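Local coordinates for succinoglycan biosynthesis protein (Bacillus cereus ATCC 14579, PDB 3B55), which binds calcium and belongs to the erythromycin esterase-like family, although its precise role, despite the succinoglycan biosynthesis name, is not established, at residues 91-96 against 431-436. The protein carries 1 engineered substitution. Residues are numbered along the deposited sequence; the frame is centred on the assembly and turned at random.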
# COMPACT_ATOMS: atom_id res chain seq x y z
N PHE A 91 -7.10 -10.12 4.05
CA PHE A 91 -6.41 -9.37 5.10
C PHE A 91 -5.63 -10.29 6.03
O PHE A 91 -4.44 -10.07 6.26
CB PHE A 91 -7.40 -8.57 5.96
CG PHE A 91 -7.93 -7.31 5.29
CD1 PHE A 91 -7.11 -6.55 4.46
CD2 PHE A 91 -9.23 -6.88 5.54
CE1 PHE A 91 -7.58 -5.37 3.89
CE2 PHE A 91 -9.71 -5.71 4.97
CZ PHE A 91 -8.89 -4.94 4.14
N THR A 92 -6.28 -11.33 6.56
CA THR A 92 -5.59 -12.22 7.48
C THR A 92 -4.41 -12.96 6.86
O THR A 92 -3.41 -13.21 7.54
CB THR A 92 -6.55 -13.26 8.11
OG1 THR A 92 -7.10 -14.09 7.08
CG2 THR A 92 -7.66 -12.57 8.90
N MSE A 93 -4.52 -13.33 5.59
CA MSE A 93 -3.43 -14.04 4.92
C MSE A 93 -2.24 -13.09 4.75
O MSE A 93 -1.08 -13.50 4.81
CB MSE A 93 -3.87 -14.55 3.55
CG MSE A 93 -2.85 -15.43 2.87
SE MSE A 93 -2.39 -17.01 3.91
CE MSE A 93 -3.86 -18.14 3.46
N LYS A 94 -2.53 -11.81 4.53
CA LYS A 94 -1.47 -10.82 4.37
C LYS A 94 -0.82 -10.57 5.73
O LYS A 94 0.37 -10.26 5.82
CB LYS A 94 -2.03 -9.52 3.79
CG LYS A 94 -2.21 -9.56 2.28
CD LYS A 94 -2.66 -8.21 1.75
CE LYS A 94 -1.67 -7.11 2.10
NZ LYS A 94 -2.14 -5.79 1.60
N HIS A 95 -1.62 -10.71 6.78
CA HIS A 95 -1.15 -10.53 8.14
C HIS A 95 -0.12 -11.63 8.42
O HIS A 95 0.96 -11.37 8.95
CB HIS A 95 -2.35 -10.62 9.09
CG HIS A 95 -2.01 -10.47 10.54
ND1 HIS A 95 -2.98 -10.33 11.52
CD2 HIS A 95 -0.83 -10.50 11.20
CE1 HIS A 95 -2.41 -10.28 12.71
NE2 HIS A 95 -1.10 -10.38 12.54
N ARG A 96 -0.46 -12.86 8.05
CA ARG A 96 0.43 -13.99 8.26
C ARG A 96 1.77 -13.81 7.56
O ARG A 96 2.82 -14.18 8.09
CB ARG A 96 -0.22 -15.28 7.76
CG ARG A 96 -1.55 -15.63 8.42
CD ARG A 96 -1.89 -17.07 8.08
NE ARG A 96 -0.84 -17.96 8.57
CZ ARG A 96 -0.36 -19.01 7.91
NH1 ARG A 96 -0.85 -19.31 6.71
NH2 ARG A 96 0.61 -19.74 8.44
N VAL A 431 -0.58 -15.48 -4.51
CA VAL A 431 -1.22 -16.19 -3.42
C VAL A 431 -2.70 -16.28 -3.75
O VAL A 431 -3.39 -15.25 -3.81
CB VAL A 431 -1.03 -15.45 -2.09
CG1 VAL A 431 -1.84 -16.12 -0.99
CG2 VAL A 431 0.45 -15.43 -1.73
N GLN A 432 -3.19 -17.49 -3.97
CA GLN A 432 -4.60 -17.70 -4.32
C GLN A 432 -5.41 -18.15 -3.11
O GLN A 432 -5.00 -19.04 -2.37
CB GLN A 432 -4.71 -18.76 -5.43
CG GLN A 432 -6.14 -19.08 -5.86
CD GLN A 432 -6.75 -18.02 -6.78
OE1 GLN A 432 -7.95 -18.03 -7.06
NE2 GLN A 432 -5.92 -17.11 -7.28
N ILE A 433 -6.57 -17.53 -2.92
CA ILE A 433 -7.48 -17.86 -1.83
C ILE A 433 -8.80 -18.16 -2.53
O ILE A 433 -9.47 -17.25 -3.05
CB ILE A 433 -7.61 -16.67 -0.85
CG1 ILE A 433 -6.23 -16.26 -0.37
CG2 ILE A 433 -8.47 -17.06 0.36
CD1 ILE A 433 -6.23 -15.05 0.53
N GLN A 434 -9.17 -19.43 -2.57
CA GLN A 434 -10.36 -19.87 -3.28
C GLN A 434 -11.71 -19.37 -2.76
O GLN A 434 -12.64 -19.19 -3.54
CB GLN A 434 -10.36 -21.40 -3.39
CG GLN A 434 -9.03 -21.96 -3.91
CD GLN A 434 -8.77 -21.62 -5.38
OE1 GLN A 434 -9.02 -20.50 -5.83
NE2 GLN A 434 -8.23 -22.59 -6.13
N LYS A 435 -11.83 -19.13 -1.45
CA LYS A 435 -13.09 -18.60 -0.95
C LYS A 435 -12.90 -17.50 0.09
O LYS A 435 -12.26 -17.70 1.12
CB LYS A 435 -13.99 -19.70 -0.37
CG LYS A 435 -15.40 -19.15 -0.07
CD LYS A 435 -16.30 -20.09 0.71
CE LYS A 435 -17.10 -21.02 -0.20
NZ LYS A 435 -17.65 -20.28 -1.36
N VAL A 436 -13.47 -16.34 -0.19
CA VAL A 436 -13.37 -15.23 0.74
C VAL A 436 -14.74 -14.83 1.27
O VAL A 436 -15.77 -15.20 0.70
CB VAL A 436 -12.74 -13.98 0.07
CG1 VAL A 436 -11.37 -14.34 -0.50
CG2 VAL A 436 -13.67 -13.44 -1.01
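Met-93, modelled as selenomethionine, reaches from helix 88-104 to two branched side chains of strand 429-433, Val-431 and Ile-433. CB of Met-93 packs 3.9 Å from CD1 of Ile-433, while the next carbon, CG, sits between that methyl (4.1 Å) and CG1 of Val-431 (4.0 Å). CB already points at the strand, and CG, anti to the backbone N (chi1 -173°), is placed against both methyls; bends at chi2 (59°) and chi3 then carry SE and CE aside, leaving the two methylenes to do the touching. Flexible and unbranched, methionine suits such a place, for it can fold to fit a surface set by stiffer neighbours. Ile-433 offers its longer branch: CG1 is anti to the carbonyl carbon and the extended chi2 sends CD1 out to the helix, running antiparallel to the methionine chain. Val-431, the shorter, meets CG of Met-93 with CG1 alone. Beta-branched residues fit the extended backbone here, and these two, alternating along the strand, project from the same face, while Gln-432 between them turns to the other. Thr-56 and Gln-382 also touch Met-93, and strand 429-433 is hydrogen-bonded to strands 336-344 and 382-386. The contact is apolar, buried packing of a helix on one face of the central mixed sheet in an alpha/beta fold.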